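Local structure of shikimate dehydrogenase (NADP(+)) (Thermus thermophilus, 2D5C) at residues 25-30 / 238-243; 69-74 / 82-87; 78-83 / 131-136; 208-213 / 227-232. The protein catalyses the reversible NADPH-linked reduction of 3-dehydroshikimate to shikimate, a step on the way to chorismate and the aromatic amino acids. One frame throughout, in Å; residues are numbered along the deposited sequence.

Overall arrangement
From the N terminus, helix 16-26 runs into residues 25-30, which wait more than two hundred residues for their partner in helix 229-244; interaction 1 thus closes the widest loop, and the other three lie within it. Interaction 2 closes a short loop around helix 76-81, joining residues 69-74 to the loop and first residues of strand 86-90. Interaction 3 starts on that same helix, shares Gly82 and Ala83 with interaction 2, and crosses to helix 126-137 of the NADP-binding domain. Interaction 4 comes later, in series with 2 and 3, joining the loop after strand 201-204 of the parallel sheet to the start of helix 229-244. Interactions 1 and 2 touch through Trp243 and Val87, and both reach the second subunit.

Interaction 1. Residues 25-30 / 238-243. With SO4 (sulfate ion), chain F.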
# COMPACT_ATOMS: atom_id res chain seq x y z
N GLU A 25 13.65 -14.45 -3.76
CA GLU A 25 15.09 -14.69 -3.90
C GLU A 25 15.66 -13.94 -5.09
O GLU A 25 16.77 -13.41 -5.03
CB GLU A 25 15.37 -16.20 -4.01
CG GLU A 25 14.90 -16.88 -5.30
CD GLU A 25 15.80 -16.60 -6.49
OE1 GLU A 25 17.03 -16.45 -6.30
OE2 GLU A 25 15.29 -16.55 -7.63
N SER A 26 14.88 -13.88 -6.17
CA SER A 26 15.29 -13.19 -7.38
C SER A 26 15.60 -11.72 -7.13
O SER A 26 16.48 -11.13 -7.75
CB SER A 26 14.19 -13.30 -8.43
OG SER A 26 14.46 -12.44 -9.52
N LEU A 27 14.84 -11.13 -6.20
CA LEU A 27 15.01 -9.72 -5.85
C LEU A 27 15.89 -9.53 -4.62
O LEU A 27 16.10 -8.40 -4.16
CB LEU A 27 13.63 -9.09 -5.61
CG LEU A 27 12.76 -8.94 -6.86
CD1 LEU A 27 11.35 -8.61 -6.45
CD2 LEU A 27 13.33 -7.85 -7.75
N GLY A 28 16.38 -10.65 -4.08
CA GLY A 28 17.23 -10.60 -2.90
C GLY A 28 16.51 -10.17 -1.64
O GLY A 28 17.10 -9.52 -0.78
N LEU A 29 15.24 -10.53 -1.53
CA LEU A 29 14.44 -10.16 -0.37
C LEU A 29 14.16 -11.36 0.52
O LEU A 29 13.99 -12.48 0.05
CB LEU A 29 13.09 -9.57 -0.82
CG LEU A 29 13.18 -8.39 -1.77
CD1 LEU A 29 11.83 -8.15 -2.45
CD2 LEU A 29 13.62 -7.17 -0.99
N GLU A 30 14.10 -11.11 1.83
CA GLU A 30 13.80 -12.16 2.77
C GLU A 30 12.29 -12.14 3.03
O GLU A 30 11.70 -11.09 3.26
CB GLU A 30 14.56 -11.95 4.08
CG GLU A 30 16.07 -12.05 3.92
CD GLU A 30 16.81 -11.95 5.24
OE1 GLU A 30 16.57 -12.80 6.12
OE2 GLU A 30 17.64 -11.02 5.39
N LEU A 238 2.55 -8.60 -10.87
CA LEU A 238 1.92 -7.30 -10.65
C LEU A 238 1.52 -7.13 -9.19
O LEU A 238 1.60 -6.02 -8.65
CB LEU A 238 0.70 -7.13 -11.55
CG LEU A 238 1.00 -7.01 -13.04
CD1 LEU A 238 -0.30 -6.94 -13.81
CD2 LEU A 238 1.85 -5.79 -13.31
N ALA A 239 1.08 -8.20 -8.56
CA ALA A 239 0.68 -8.11 -7.15
C ALA A 239 1.92 -7.85 -6.30
O ALA A 239 1.89 -7.07 -5.34
CB ALA A 239 -0.01 -9.40 -6.69
N PHE A 240 3.02 -8.52 -6.64
CA PHE A 240 4.26 -8.33 -5.90
C PHE A 240 4.74 -6.88 -5.98
O PHE A 240 5.24 -6.33 -5.00
CB PHE A 240 5.35 -9.27 -6.44
CG PHE A 240 6.50 -9.46 -5.49
CD1 PHE A 240 6.55 -10.57 -4.66
CD2 PHE A 240 7.51 -8.51 -5.42
CE1 PHE A 240 7.60 -10.73 -3.75
CE2 PHE A 240 8.57 -8.66 -4.53
CZ PHE A 240 8.61 -9.77 -3.69
N ARG A 241 4.58 -6.26 -7.15
CA ARG A 241 4.98 -4.88 -7.30
C ARG A 241 4.06 -4.00 -6.47
O ARG A 241 4.50 -3.02 -5.89
CB ARG A 241 4.95 -4.43 -8.77
CG ARG A 241 5.51 -3.03 -8.98
CD ARG A 241 5.52 -2.66 -10.45
NE ARG A 241 4.18 -2.68 -11.02
CZ ARG A 241 3.92 -2.54 -12.31
NH1 ARG A 241 4.90 -2.37 -13.19
NH2 ARG A 241 2.66 -2.58 -12.73
N LEU A 242 2.77 -4.34 -6.41
CA LEU A 242 1.86 -3.54 -5.58
C LEU A 242 2.33 -3.59 -4.13
O LEU A 242 2.34 -2.57 -3.44
CB LEU A 242 0.42 -4.06 -5.63
CG LEU A 242 -0.36 -3.93 -6.94
CD1 LEU A 242 -1.76 -4.47 -6.74
CD2 LEU A 242 -0.40 -2.49 -7.38
N TRP A 243 2.71 -4.77 -3.66
CA TRP A 243 3.15 -4.93 -2.29
C TRP A 243 4.50 -4.30 -1.94
O TRP A 243 4.66 -3.78 -0.84
CB TRP A 243 3.25 -6.42 -1.91
CG TRP A 243 1.97 -7.17 -1.98
CD1 TRP A 243 0.72 -6.70 -1.68
CD2 TRP A 243 1.81 -8.54 -2.36
NE1 TRP A 243 -0.22 -7.70 -1.85
CE2 TRP A 243 0.43 -8.84 -2.27
CE3 TRP A 243 2.70 -9.54 -2.77
CZ2 TRP A 243 -0.08 -10.10 -2.58
CZ3 TRP A 243 2.19 -10.81 -3.07
CH2 TRP A 243 0.81 -11.08 -2.98
S SO4 F . 1.96 -0.14 -9.46
O1 SO4 F . 2.25 -1.60 -8.82
O2 SO4 F . 1.66 0.71 -8.32
O3 SO4 F . 3.00 0.27 -10.14
O4 SO4 F . 0.76 -0.35 -10.23
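In the substrate-binding half of the enzyme the end of helix 16-26 packs against helix 229-244, with Leu27 and Leu29 meeting Phe240. The shorter helix finishes in a Schellman motif: Gly28 takes a positive phi (68°), easy for a residue without a side chain, and Gly28 N bonds back to Glu25 O at 2.9 Å. The leucines before and after this glycine both point toward the longer helix. In Phe240, CG stands opposite the backbone N (chi1 -162°), which sends the ring straight out to meet them from the other direction. Leu27 CD1 approaches the ring obliquely, 3.4 Å from Phe240 CE2, whereas Leu29 CD1 lies at the ring edge, near its plane, 3.8 Å from Phe240 CZ. His20, Ala23 and Leu24 of helix 16-26 also touch the ring, and Leu29 packs on Leu29 of the second subunit. Elsewhere on helix 229-244, Arg241 NE gives a bent bond (138°) to sulfate O1 at 3.1 Å; this ion, probably from the crystallisation liquor, is also bound by Glu91 N of the second subunit. With an alanine here in place of Phe240 the ring is gone, which would probably open a gap between the helices and cost the leucine methyls their aromatic partner. No hydrogen bond joins the two segments, so the contact depends on the fit of apolar groups and, for the buried Phe240 at least, probably on exclusion of water.

Interaction 2. Residues 69-74 / 82-87. With SKM ((3R,4S,5R)-3,4,5-trihydroxycyclohex-1-ene-1-carboxylic acid), chain E.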
# COMPACT_ATOMS: atom_id res chain seq x y z
N ALA A 69 -16.36 -6.21 0.94
CA ALA A 69 -17.07 -5.64 2.08
C ALA A 69 -16.22 -5.53 3.35
O ALA A 69 -16.57 -4.79 4.27
CB ALA A 69 -18.33 -6.45 2.37
N HIS A 70 -15.12 -6.28 3.41
CA HIS A 70 -14.27 -6.25 4.60
C HIS A 70 -12.97 -5.48 4.40
O HIS A 70 -12.05 -5.61 5.20
CB HIS A 70 -13.93 -7.68 5.05
CG HIS A 70 -15.13 -8.52 5.34
ND1 HIS A 70 -15.60 -9.48 4.47
CD2 HIS A 70 -15.96 -8.54 6.41
CE1 HIS A 70 -16.67 -10.05 4.98
NE2 HIS A 70 -16.92 -9.50 6.15
N LEU A 71 -12.90 -4.68 3.34
CA LEU A 71 -11.69 -3.91 3.08
C LEU A 71 -11.92 -2.43 3.35
O LEU A 71 -13.05 -1.94 3.33
CB LEU A 71 -11.26 -4.12 1.62
CG LEU A 71 -11.10 -5.59 1.23
CD1 LEU A 71 -10.65 -5.68 -0.22
CD2 LEU A 71 -10.09 -6.29 2.15
N ASP A 72 -10.84 -1.70 3.62
CA ASP A 72 -10.96 -0.27 3.91
C ASP A 72 -11.06 0.56 2.64
O ASP A 72 -11.59 1.67 2.66
CB ASP A 72 -9.75 0.23 4.70
CG ASP A 72 -9.64 -0.41 6.06
OD1 ASP A 72 -8.95 -1.44 6.17
OD2 ASP A 72 -10.25 0.11 7.02
N TRP A 73 -10.56 0.03 1.54
CA TRP A 73 -10.56 0.75 0.26
C TRP A 73 -10.47 -0.29 -0.85
O TRP A 73 -9.76 -1.28 -0.70
CB TRP A 73 -9.34 1.67 0.19
CG TRP A 73 -9.18 2.49 -1.07
CD1 TRP A 73 -9.64 3.76 -1.29
CD2 TRP A 73 -8.46 2.11 -2.26
NE1 TRP A 73 -9.25 4.19 -2.53
CE2 TRP A 73 -8.53 3.21 -3.15
CE3 TRP A 73 -7.77 0.96 -2.66
CZ2 TRP A 73 -7.93 3.18 -4.42
CZ3 TRP A 73 -7.18 0.93 -3.92
CH2 TRP A 73 -7.26 2.04 -4.78
N VAL A 74 -11.20 -0.07 -1.94
CA VAL A 74 -11.15 -0.98 -3.09
C VAL A 74 -10.85 -0.11 -4.31
O VAL A 74 -11.40 0.99 -4.45
CB VAL A 74 -12.49 -1.73 -3.30
CG1 VAL A 74 -12.42 -2.61 -4.55
CG2 VAL A 74 -12.79 -2.58 -2.08
N GLY A 82 -15.90 -6.14 -9.29
CA GLY A 82 -16.60 -6.78 -8.19
C GLY A 82 -15.79 -7.90 -7.58
O GLY A 82 -16.33 -8.76 -6.88
N ALA A 83 -14.48 -7.90 -7.83
CA ALA A 83 -13.63 -8.95 -7.28
C ALA A 83 -12.24 -8.40 -7.02
O ALA A 83 -11.70 -7.64 -7.81
CB ALA A 83 -13.55 -10.14 -8.25
N VAL A 84 -11.67 -8.82 -5.89
CA VAL A 84 -10.34 -8.41 -5.48
C VAL A 84 -9.49 -9.67 -5.39
O VAL A 84 -9.88 -10.64 -4.73
CB VAL A 84 -10.38 -7.73 -4.10
CG1 VAL A 84 -8.98 -7.69 -3.48
CG2 VAL A 84 -10.94 -6.30 -4.24
N ASN A 85 -8.34 -9.67 -6.06
CA ASN A 85 -7.44 -10.82 -6.02
C ASN A 85 -6.14 -10.48 -5.29
O ASN A 85 -5.31 -11.35 -5.01
CB ASN A 85 -7.14 -11.31 -7.44
CG ASN A 85 -5.96 -10.58 -8.06
OD1 ASN A 85 -5.89 -9.35 -8.07
ND2 ASN A 85 -5.02 -11.35 -8.60
N THR A 86 -5.96 -9.20 -4.98
CA THR A 86 -4.75 -8.76 -4.29
C THR A 86 -5.08 -7.75 -3.20
O THR A 86 -5.76 -6.75 -3.45
CB THR A 86 -3.76 -8.12 -5.28
OG1 THR A 86 -3.43 -9.06 -6.30
CG2 THR A 86 -2.48 -7.69 -4.56
N VAL A 87 -4.60 -8.03 -1.98
CA VAL A 87 -4.82 -7.15 -0.85
C VAL A 87 -3.48 -6.69 -0.28
O VAL A 87 -2.58 -7.50 -0.09
CB VAL A 87 -5.63 -7.86 0.27
CG1 VAL A 87 -5.82 -6.92 1.46
CG2 VAL A 87 -6.98 -8.33 -0.28
O12 SKM E . -5.95 -14.16 -8.93
C8 SKM E . -5.12 -15.30 -8.67
C6 SKM E . -4.71 -15.32 -7.18
O7 SKM E . -4.00 -14.12 -6.87
C5 SKM E . -3.80 -16.54 -6.86
C4 SKM E . -4.22 -17.81 -7.59
C1 SKM E . -3.57 -19.09 -7.20
O2 SKM E . -2.65 -19.09 -6.22
O3 SKM E . -3.86 -20.14 -7.75
C10 SKM E . -5.14 -17.84 -8.56
C9 SKM E . -5.89 -16.61 -9.05
O11 SKM E . -7.19 -16.59 -8.44
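Leu71 reaches tip to tip toward Val84, with Leu71 CD1 at 4.1 Å from Val84 CG2. Its CG lies beside the backbone N (chi1 -53°), and the two methyls divide the work: Leu71 CD2 is turned to Val87 CG1, a looser approach of 4.4 Å. Asp72, next along, uses its charge elsewhere, in a salt bridge to Arg51. Trp73 belongs to the dimer interface, its ring meeting Trp73 and Phe95 of the second subunit. Val74 then returns to the contact, crossing Val84 at a slant with Val74 CG1 4.0 Å from Val84 CG2. That one methyl is therefore shared by both residues of 69-74 that touch Val84, and a branched valine, short and stiff, suits a place between them. Right after Val84 comes the polar Asn85, which faces the substrate. Asn85 ND2 gives a fairly straight bond (157°) to shikimate O12 at 3.0 Å and a weak one to O7 at 3.4 Å, while Asn85 OD1 accepts from Thr99 N, which helps to fix the amide's rotation. A classic beta bulge, in which Asn85 and Thr86 together stand opposite Phe97, lies at the start of strand 86-90 in the mixed sheet and probably helps to turn Asn85 to the shikimate.

Interaction 3. Residues 78-83 / 131-136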
# COMPACT_ATOMS: atom_id res chain seq x y z
N ALA A 78 -11.30 -2.70 -9.28
CA ALA A 78 -11.79 -3.83 -8.53
C ALA A 78 -13.25 -3.62 -8.17
O ALA A 78 -14.00 -4.57 -8.03
CB ALA A 78 -10.95 -4.05 -7.27
N GLN A 79 -13.66 -2.35 -8.04
CA GLN A 79 -15.06 -2.06 -7.71
C GLN A 79 -15.95 -2.46 -8.88
O GLN A 79 -16.99 -3.10 -8.70
CB GLN A 79 -15.25 -0.57 -7.42
CG GLN A 79 -14.70 -0.13 -6.07
CD GLN A 79 -14.94 1.35 -5.79
OE1 GLN A 79 -16.00 1.89 -6.11
NE2 GLN A 79 -13.96 2.01 -5.18
N ARG A 80 -15.55 -2.07 -10.08
CA ARG A 80 -16.34 -2.38 -11.27
C ARG A 80 -16.35 -3.88 -11.52
O ARG A 80 -17.38 -4.47 -11.82
CB ARG A 80 -15.75 -1.65 -12.48
CG ARG A 80 -15.69 -0.12 -12.32
CD ARG A 80 -17.04 0.54 -12.60
NE ARG A 80 -18.13 0.02 -11.79
CZ ARG A 80 -18.47 0.48 -10.58
NH1 ARG A 80 -17.79 1.47 -10.03
NH2 ARG A 80 -19.49 -0.07 -9.93
N ILE A 81 -15.19 -4.52 -11.37
CA ILE A 81 -15.09 -5.96 -11.57
C ILE A 81 -15.88 -6.70 -10.50
O ILE A 81 -16.46 -7.75 -10.76
CB ILE A 81 -13.60 -6.41 -11.55
CG1 ILE A 81 -12.87 -5.77 -12.74
CG2 ILE A 81 -13.48 -7.93 -11.58
CD1 ILE A 81 -11.33 -5.92 -12.70
N GLY A 82 -15.90 -6.14 -9.29
CA GLY A 82 -16.60 -6.78 -8.19
C GLY A 82 -15.79 -7.90 -7.58
O GLY A 82 -16.33 -8.76 -6.88
N ALA A 83 -14.48 -7.90 -7.83
CA ALA A 83 -13.63 -8.95 -7.28
C ALA A 83 -12.24 -8.40 -7.02
O ALA A 83 -11.70 -7.64 -7.81
CB ALA A 83 -13.55 -10.14 -8.25
N VAL A 131 -11.45 -10.57 -16.93
CA VAL A 131 -11.02 -10.71 -18.32
C VAL A 131 -11.84 -9.79 -19.23
O VAL A 131 -11.28 -9.11 -20.10
CB VAL A 131 -11.15 -12.19 -18.79
CG1 VAL A 131 -10.92 -12.29 -20.29
CG2 VAL A 131 -10.12 -13.03 -18.05
N ALA A 132 -13.15 -9.77 -19.04
CA ALA A 132 -14.01 -8.91 -19.84
C ALA A 132 -13.61 -7.44 -19.64
O ALA A 132 -13.57 -6.67 -20.59
CB ALA A 132 -15.50 -9.12 -19.44
N PHE A 133 -13.32 -7.07 -18.39
CA PHE A 133 -12.91 -5.70 -18.08
C PHE A 133 -11.61 -5.35 -18.80
O PHE A 133 -11.47 -4.27 -19.39
CB PHE A 133 -12.71 -5.55 -16.57
CG PHE A 133 -12.31 -4.15 -16.14
CD1 PHE A 133 -10.98 -3.74 -16.19
CD2 PHE A 133 -13.28 -3.25 -15.71
CE1 PHE A 133 -10.62 -2.45 -15.80
CE2 PHE A 133 -12.92 -1.96 -15.32
CZ PHE A 133 -11.59 -1.57 -15.37
N ALA A 134 -10.65 -6.27 -18.78
CA ALA A 134 -9.37 -6.05 -19.43
C ALA A 134 -9.52 -5.93 -20.95
O ALA A 134 -8.92 -5.04 -21.56
CB ALA A 134 -8.42 -7.18 -19.08
N LEU A 135 -10.30 -6.82 -21.56
CA LEU A 135 -10.48 -6.78 -23.01
C LEU A 135 -11.22 -5.52 -23.41
O LEU A 135 -11.00 -4.99 -24.50
CB LEU A 135 -11.24 -8.00 -23.50
CG LEU A 135 -10.51 -9.32 -23.33
CD1 LEU A 135 -11.42 -10.46 -23.74
CD2 LEU A 135 -9.25 -9.32 -24.18
N ARG A 136 -12.10 -5.03 -22.54
CA ARG A 136 -12.86 -3.81 -22.83
C ARG A 136 -11.88 -2.63 -22.80
O ARG A 136 -11.92 -1.73 -23.65
CB ARG A 136 -13.97 -3.58 -21.80
CG ARG A 136 -14.85 -2.35 -22.13
CD ARG A 136 -15.81 -1.95 -21.00
NE ARG A 136 -15.11 -1.38 -19.84
CZ ARG A 136 -15.70 -0.63 -18.92
NH1 ARG A 136 -17.00 -0.34 -19.02
NH2 ARG A 136 -15.01 -0.15 -17.89
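Ala78 O accepts two backbone bonds, from Gly82 N at 2.8 Å and, more weakly, from Ala83 N at 3.4 Å, closing the turn of helix 76-81 from which Arg80 and Ile81 meet Phe133. Gly82, with phi of 80°, can leave the helix here because it carries no side chain. With CG anti to its N (chi1 -179°), the ring of Phe133 leans out from its helix to where Ile81 can lie over one face. Ile81 crosses it at about a right angle: CD1 lies over that face, and Ile81 CG1 is 3.8 Å from Phe133 CG. Isoleucine suits the place because its longer branch, CG1 to CD1, can lie along the phenylalanine while the beta-branch stays stiff. Arg80 adds its aliphatic root, Arg80 CB approaching Phe133 CE2 obliquely at 4.0 Å, and then bends at chi2 and chi3, leading the guanidinium away from this apolar meeting. The contact spans the two domains, joining the shikimate-binding half to the Rossmann-type half, where helix 126-137 begins within the glycine-rich stretch Gly123 to Ala127 that binds NADP(+). Arg129 of that helix strengthens the crossing, its guanidinium bonding to the backbone oxygens of both Arg80 and Ile81. On the helix's other side Val131 and Leu135 pack on the parallel sheet, at Val121 among others. Arg80 NE and Arg136 NH2 stay 6.9 Å apart, and Arg136 makes a cation-pi contact with Phe159.

Interaction 4. Residues 208-213 / 227-232; sequences RPLWTR and TGLPML. With SO4 (sulfate ion), chain D; SO4 (sulfate ion), chain C.
Leu210 CA and Thr227 CA come within 6.7 Å where the irregular loop 208-213 passes the lead-in to helix 229-244, and a water bridges the two backbones, donating to Leu210 O and accepting from Gly228 N, each at 2.8 Å. The side chains beside it are largely apolar. Leu210 CD1 lies against both Thr227 CB and Leu229 CG, the latter at 3.6 Å. Trp211 offers its six-membered ring to Thr227 CG2, a CH-pi contact with the methyl 3.8 Å from the ring centroid and 19° off the normal. Threonine suits this place because its two branches part company: CG2 rests on the indole, while OG1, held between the backbone N and carbonyl carbon (chi1 67°), accepts a weak bond from Leu229 N and donates at 2.8 Å to O1 of a sulfate, probably from the crystallisation liquor. Thr227 N grips the same ion through O4. Replacing the tryptophan by an alanine would probably leave the threonine methyl without its aromatic floor and the loop freer to shift. Gly228 binds NADP(+), which places this helix start at the edge of the Rossmann-type domain's cofactor site; the capped turn probably helps to set its backbone.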
# COMPACT_ATOMS: atom_id res chain seq x y z
N ARG A 208 -4.99 -26.70 -14.41
CA ARG A 208 -4.92 -28.03 -13.79
C ARG A 208 -6.06 -28.86 -14.36
O ARG A 208 -7.21 -28.73 -13.94
CB ARG A 208 -5.09 -27.94 -12.26
CG ARG A 208 -3.83 -27.57 -11.50
CD ARG A 208 -4.04 -27.77 -10.00
NE ARG A 208 -2.81 -27.56 -9.23
CZ ARG A 208 -1.74 -28.34 -9.28
NH1 ARG A 208 -1.74 -29.41 -10.07
NH2 ARG A 208 -0.67 -28.06 -8.55
N PRO A 209 -5.76 -29.73 -15.34
CA PRO A 209 -4.46 -30.01 -15.97
C PRO A 209 -3.97 -28.82 -16.80
O PRO A 209 -4.76 -27.94 -17.15
CB PRO A 209 -4.78 -31.21 -16.84
CG PRO A 209 -6.18 -30.92 -17.28
CD PRO A 209 -6.84 -30.48 -16.00
N LEU A 210 -2.68 -28.79 -17.13
CA LEU A 210 -2.14 -27.68 -17.93
C LEU A 210 -2.79 -27.66 -19.31
O LEU A 210 -3.29 -26.63 -19.76
CB LEU A 210 -0.62 -27.81 -18.07
CG LEU A 210 0.08 -26.70 -18.87
CD1 LEU A 210 -0.12 -25.35 -18.17
CD2 LEU A 210 1.58 -27.01 -19.00
N TRP A 211 -2.78 -28.80 -19.99
CA TRP A 211 -3.40 -28.90 -21.30
C TRP A 211 -4.77 -29.51 -21.15
O TRP A 211 -4.96 -30.72 -21.26
CB TRP A 211 -2.52 -29.71 -22.25
CG TRP A 211 -1.32 -28.92 -22.63
CD1 TRP A 211 -0.07 -29.02 -22.09
CD2 TRP A 211 -1.28 -27.80 -23.53
NE1 TRP A 211 0.74 -28.02 -22.59
CE2 TRP A 211 0.02 -27.26 -23.47
CE3 TRP A 211 -2.23 -27.20 -24.36
CZ2 TRP A 211 0.40 -26.15 -24.24
CZ3 TRP A 211 -1.85 -26.09 -25.12
CH2 TRP A 211 -0.54 -25.58 -25.05
N THR A 212 -5.73 -28.64 -20.86
CA THR A 212 -7.12 -28.99 -20.66
C THR A 212 -7.77 -29.50 -21.93
O THR A 212 -7.23 -29.35 -23.02
CB THR A 212 -7.90 -27.75 -20.19
OG1 THR A 212 -7.77 -26.72 -21.18
CG2 THR A 212 -7.32 -27.22 -18.88
N ARG A 213 -8.94 -30.11 -21.78
CA ARG A 213 -9.66 -30.61 -22.94
C ARG A 213 -9.94 -29.42 -23.87
O ARG A 213 -9.72 -29.50 -25.07
CB ARG A 213 -10.96 -31.29 -22.54
CG ARG A 213 -11.67 -31.90 -23.73
CD ARG A 213 -12.90 -32.72 -23.38
NE ARG A 213 -13.56 -33.11 -24.62
CZ ARG A 213 -14.86 -33.34 -24.77
NH1 ARG A 213 -15.68 -33.25 -23.73
NH2 ARG A 213 -15.33 -33.63 -25.97
N THR A 227 -1.90 -21.27 -22.48
CA THR A 227 -2.33 -21.91 -21.24
C THR A 227 -2.58 -20.82 -20.20
O THR A 227 -2.40 -19.64 -20.48
CB THR A 227 -1.26 -22.85 -20.67
OG1 THR A 227 -0.13 -22.08 -20.26
CG2 THR A 227 -0.83 -23.88 -21.73
N GLY A 228 -2.99 -21.24 -19.01
CA GLY A 228 -3.27 -20.28 -17.95
C GLY A 228 -2.06 -19.84 -17.16
O GLY A 228 -2.16 -18.96 -16.31
N LEU A 229 -0.89 -20.42 -17.45
CA LEU A 229 0.30 -20.05 -16.70
C LEU A 229 0.79 -18.62 -16.93
O LEU A 229 1.19 -17.94 -15.97
CB LEU A 229 1.45 -21.04 -16.97
CG LEU A 229 1.29 -22.48 -16.47
CD1 LEU A 229 2.64 -23.19 -16.60
CD2 LEU A 229 0.82 -22.51 -15.02
N PRO A 230 0.80 -18.14 -18.18
CA PRO A 230 1.27 -16.77 -18.38
C PRO A 230 0.46 -15.76 -17.58
O PRO A 230 1.03 -14.84 -16.99
CB PRO A 230 1.15 -16.58 -19.89
CG PRO A 230 1.45 -17.97 -20.41
CD PRO A 230 0.63 -18.83 -19.48
N MET A 231 -0.87 -15.91 -17.54
CA MET A 231 -1.71 -14.98 -16.78
C MET A 231 -1.43 -15.15 -15.29
O MET A 231 -1.37 -14.17 -14.54
CB MET A 231 -3.20 -15.24 -17.03
CG MET A 231 -4.12 -14.28 -16.29
SD MET A 231 -5.87 -14.59 -16.67
CE MET A 231 -6.70 -13.62 -15.40
N LEU A 232 -1.25 -16.39 -14.84
CA LEU A 232 -0.98 -16.64 -13.43
C LEU A 232 0.29 -15.91 -13.01
O LEU A 232 0.34 -15.27 -11.95
CB LEU A 232 -0.82 -18.15 -13.18
CG LEU A 232 -0.56 -18.57 -11.73
CD1 LEU A 232 -1.73 -18.16 -10.86
CD2 LEU A 232 -0.36 -20.09 -11.67
S SO4 D . 2.09 -21.47 -23.18
O1 SO4 D . 2.31 -21.75 -21.59
O2 SO4 D . 3.06 -20.44 -23.51
O3 SO4 D . 2.26 -22.57 -23.86
O4 SO4 D . 0.77 -20.90 -23.23
S SO4 C . -18.55 -32.59 -27.30
O1 SO4 C . -17.39 -31.82 -28.14
O2 SO4 C . -19.78 -32.20 -27.94
O3 SO4 C . -18.34 -33.88 -27.34
O4 SO4 C . -18.47 -31.98 -26.01
O HOH W 1 -3.70 -23.97 -19.05